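Local coordinates for acidocalcisomal pyrophosphatase (Trypanosoma cruzi, PDB 5CUV), which probably hydrolyses inorganic diphosphate to phosphate, with magnesium as cofactor, at residues Lys117-Glu122 and Trp136-Ser141. Numbering follows the deposited sequence.
Sequences KQMKSE and WAWWCS
One indole makes this helix-helix contact: Trp-138 of helix 132-141 packs against Met-119 and Glu-122 of helix 113-123, the two helices of what looks like an EF-hand-like helix-loop-helix unit in the N-terminal part of the chain, far from the magnesium and malate sites. The link between them carries strand 129-130, which pairs antiparallel with strand 95-96 just ahead of helix 97-106. The two segment axes run at 126° to each other and come no nearer than 10.7 Å, with the indole lying between the helices. A chi1 of 173° sets CG of Trp-138 opposite the backbone N, and the ring is carried to the side of Met-119 and Glu-122. CG of selenomethionine Met-119 lies over one face, 3.7 Å from the centroid of the six-membered ring of Trp-138, a CH-pi contact. On the same side, SE of Met-119 stands on the ring normal, 5.3 Å from the centroid of that ring of Trp-138, a distant Met-aromatic contact. CB of Glu-122 approaches CD1 of Trp-138 obliquely. Near the ring plane, NE2 of Gln-118 comes to 4.0 Å from NE1 of Trp-138, which makes the amide a neighbour at the ring edge. His-142 stacks on the indole, while Cys-104 of helix 97-106 also touches Trp-138. No hydrogen bond joins the two segments: exposed Gln-118 and Glu-122 flank buried Trp-138 and Met-119, and CH-pi and van der Waals attraction carry the contact.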
ATOM      1  N   LYS A 117     -23.885  23.447 -50.894  1.00 64.61           N
ATOM      2  CA  LYS A 117     -24.234  24.307 -51.999  1.00 62.48           C
ATOM      3  C   LYS A 117     -23.069  25.266 -52.229  1.00 60.57           C
ATOM      4  O   LYS A 117     -22.536  25.327 -53.330  1.00 59.26           O
ATOM      5  CB  LYS A 117     -25.538  25.042 -51.684  1.00 63.46           C
ATOM      6  CG  LYS A 117     -26.704  24.079 -51.312  1.00 64.64           C
ATOM      7  CD  LYS A 117     -28.091  24.774 -51.174  1.00 66.65           C
ATOM      8  CE  LYS A 117     -28.656  24.743 -49.710  1.00 68.52           C
ATOM      9  NZ  LYS A 117     -30.084  25.261 -49.509  1.00 68.73           N
ATOM     10  N   GLN A 118     -22.641  25.966 -51.180  1.00 59.85           N
ATOM     11  CA  GLN A 118     -21.532  26.915 -51.280  1.00 59.69           C
ATOM     12  C   GLN A 118     -20.268  26.331 -51.894  1.00 59.07           C
ATOM     13  O   GLN A 118     -19.572  27.026 -52.602  1.00 58.33           O
ATOM     14  CB  GLN A 118     -21.191  27.513 -49.917  1.00 60.66           C
ATOM     15  CG  GLN A 118     -20.792  29.007 -49.959  1.00 62.64           C
ATOM     16  CD  GLN A 118     -19.333  29.327 -49.522  1.00 63.69           C
ATOM     17  OE1 GLN A 118     -18.989  30.497 -49.282  1.00 64.16           O
ATOM     18  NE2 GLN A 118     -18.482  28.297 -49.428  1.00 64.32           N
HETATM   19  N   MSE A 119     -19.926  25.129 -51.670  1.00 59.67           N
HETATM   20  CA  MSE A 119     -18.869  24.498 -52.344  1.00 59.95           C
HETATM   21  C   MSE A 119     -19.015  24.233 -53.769  1.00 57.99           C
HETATM   22  O   MSE A 119     -18.166  24.357 -54.498  1.00 56.92           O
HETATM   23  CB  MSE A 119     -18.888  23.185 -51.692  1.00 63.15           C
HETATM   24  CG  MSE A 119     -17.782  22.175 -51.892  1.00 68.37           C
HETATM   25 SE   MSE A 119     -18.207  20.798 -53.091  1.00 77.14          SE
HETATM   26  CE  MSE A 119     -19.230  19.478 -52.353  1.00 75.12           C
ATOM     27  N   LYS A 120     -20.129  23.795 -54.172  1.00 56.34           N
ATOM     28  CA  LYS A 120     -20.395  23.581 -55.595  1.00 54.59           C
ATOM     29  C   LYS A 120     -20.270  24.922 -56.316  1.00 53.28           C
ATOM     30  O   LYS A 120     -19.555  25.044 -57.309  1.00 52.60           O
ATOM     31  CB  LYS A 120     -21.800  22.997 -55.840  1.00 53.83           C
ATOM     32  CG  LYS A 120     -21.988  21.605 -55.298  1.00 53.14           C
ATOM     33  CD  LYS A 120     -23.344  21.069 -55.610  1.00 53.14           C
ATOM     34  CE  LYS A 120     -23.432  19.621 -55.130  1.00 53.52           C
ATOM     35  NZ  LYS A 120     -24.831  19.164 -54.760  1.00 53.95           N
ATOM     36  N   SER A 121     -20.973  25.930 -55.809  1.00 53.09           N
ATOM     37  CA  SER A 121     -20.931  27.266 -56.395  1.00 52.83           C
ATOM     38  C   SER A 121     -19.469  27.722 -56.585  1.00 53.43           C
ATOM     39  O   SER A 121     -19.098  28.216 -57.640  1.00 52.98           O
ATOM     40  CB  SER A 121     -21.671  28.210 -55.489  1.00 51.60           C
ATOM     41  OG  SER A 121     -21.734  29.467 -56.088  1.00 52.65           O
ATOM     42  N   GLU A 122     -18.650  27.515 -55.553  1.00 54.33           N
ATOM     43  CA  GLU A 122     -17.224  27.837 -55.544  1.00 54.55           C
ATOM     44  C   GLU A 122     -16.462  27.099 -56.618  1.00 54.05           C
ATOM     45  O   GLU A 122     -15.653  27.686 -57.337  1.00 53.78           O
ATOM     46  CB  GLU A 122     -16.587  27.430 -54.218  1.00 57.10           C
ATOM     47  CG  GLU A 122     -17.051  28.186 -53.000  1.00 60.39           C
ATOM     48  CD  GLU A 122     -16.574  29.597 -53.018  1.00 62.09           C
ATOM     49  OE1 GLU A 122     -15.330  29.788 -52.973  1.00 62.85           O
ATOM     50  OE2 GLU A 122     -17.448  30.493 -53.094  1.00 63.61           O
ATOM     51  N   TRP A 136      -8.473  21.247 -53.225  1.00 39.73           N
ATOM     52  CA  TRP A 136      -7.501  21.874 -52.343  1.00 41.01           C
ATOM     53  C   TRP A 136      -7.605  23.390 -52.375  1.00 40.50           C
ATOM     54  O   TRP A 136      -7.492  24.028 -51.360  1.00 40.45           O
ATOM     55  CB  TRP A 136      -6.079  21.395 -52.685  1.00 43.25           C
ATOM     56  CG  TRP A 136      -5.016  21.980 -51.798  1.00 46.65           C
ATOM     57  CD1 TRP A 136      -3.981  22.771 -52.190  1.00 47.43           C
ATOM     58  CD2 TRP A 136      -4.925  21.896 -50.359  1.00 48.17           C
ATOM     59  NE1 TRP A 136      -3.251  23.196 -51.099  1.00 47.52           N
ATOM     60  CE2 TRP A 136      -3.804  22.679 -49.963  1.00 47.87           C
ATOM     61  CE3 TRP A 136      -5.679  21.244 -49.371  1.00 47.81           C
ATOM     62  CZ2 TRP A 136      -3.417  22.829 -48.625  1.00 48.11           C
ATOM     63  CZ3 TRP A 136      -5.296  21.392 -48.034  1.00 49.07           C
ATOM     64  CH2 TRP A 136      -4.168  22.184 -47.674  1.00 49.20           C
ATOM     65  N   ALA A 137      -7.868  23.970 -53.534  1.00 41.23           N
ATOM     66  CA  ALA A 137      -7.990  25.429 -53.640  1.00 41.04           C
ATOM     67  C   ALA A 137      -9.189  25.918 -52.847  1.00 40.58           C
ATOM     68  O   ALA A 137      -9.162  26.965 -52.191  1.00 40.28           O
ATOM     69  CB  ALA A 137      -8.144  25.828 -55.083  1.00 40.71           C
ATOM     70  N   TRP A 138     -10.249  25.135 -52.903  1.00 40.72           N
ATOM     71  CA  TRP A 138     -11.474  25.491 -52.196  1.00 41.19           C
ATOM     72  C   TRP A 138     -11.317  25.360 -50.669  1.00 41.75           C
ATOM     73  O   TRP A 138     -11.784  26.224 -49.930  1.00 41.35           O
ATOM     74  CB  TRP A 138     -12.654  24.606 -52.673  1.00 39.36           C
ATOM     75  CG  TRP A 138     -13.898  24.817 -51.839  1.00 37.80           C
ATOM     76  CD1 TRP A 138     -14.749  25.894 -51.880  1.00 37.95           C
ATOM     77  CD2 TRP A 138     -14.364  23.984 -50.787  1.00 36.89           C
ATOM     78  NE1 TRP A 138     -15.717  25.782 -50.910  1.00 37.35           N
ATOM     79  CE2 TRP A 138     -15.504  24.614 -50.223  1.00 37.76           C
ATOM     80  CE3 TRP A 138     -13.929  22.769 -50.251  1.00 36.87           C
ATOM     81  CZ2 TRP A 138     -16.214  24.060 -49.146  1.00 37.44           C
ATOM     82  CZ3 TRP A 138     -14.636  22.217 -49.170  1.00 36.94           C
ATOM     83  CH2 TRP A 138     -15.763  22.863 -48.633  1.00 36.82           C
ATOM     84  N   TRP A 139     -10.689  24.257 -50.232  1.00 42.15           N
ATOM     85  CA  TRP A 139     -10.441  23.932 -48.812  1.00 42.63           C
ATOM     86  C   TRP A 139      -9.668  25.046 -48.095  1.00 43.57           C
ATOM     87  O   TRP A 139     -10.054  25.523 -47.026  1.00 42.47           O
ATOM     88  CB  TRP A 139      -9.629  22.635 -48.731  1.00 41.53           C
ATOM     89  CG  TRP A 139      -9.398  22.108 -47.327  1.00 40.93           C
ATOM     90  CD1 TRP A 139      -8.305  22.325 -46.529  1.00 40.82           C
ATOM     91  CD2 TRP A 139     -10.228  21.191 -46.619  1.00 39.71           C
ATOM     92  NE1 TRP A 139      -8.400  21.591 -45.376  1.00 39.01           N
ATOM     93  CE2 TRP A 139      -9.574  20.881 -45.408  1.00 40.18           C
ATOM     94  CE3 TRP A 139     -11.459  20.585 -46.895  1.00 38.01           C
ATOM     95  CZ2 TRP A 139     -10.119  19.977 -44.470  1.00 39.32           C
ATOM     96  CZ3 TRP A 139     -11.989  19.699 -45.973  1.00 36.99           C
ATOM     97  CH2 TRP A 139     -11.319  19.400 -44.776  1.00 37.66           C
ATOM     98  N   CYS A 140      -8.558  25.426 -48.711  1.00 45.24           N
ATOM     99  CA  CYS A 140      -7.707  26.457 -48.208  1.00 46.68           C
ATOM    100  C   CYS A 140      -8.404  27.773 -48.172  1.00 48.77           C
ATOM    101  O   CYS A 140      -8.012  28.625 -47.409  1.00 49.80           O
ATOM    102  CB  CYS A 140      -6.476  26.588 -49.062  1.00 44.90           C
ATOM    103  SG  CYS A 140      -5.441  25.155 -48.930  1.00 47.81           S
ATOM    104  N   SER A 141      -9.442  27.966 -48.964  1.00 50.97           N
ATOM    105  CA  SER A 141     -10.107  29.261 -48.944  1.00 53.11           C
ATOM    106  C   SER A 141     -11.300  29.322 -48.029  1.00 55.25           C
ATOM    107  O   SER A 141     -11.863  30.379 -47.810  1.00 55.90           O
ATOM    108  CB  SER A 141     -10.512  29.660 -50.360  1.00 52.40           C
ATOM    109  OG  SER A 141      -9.367  29.637 -51.204  1.00 52.27           O
TER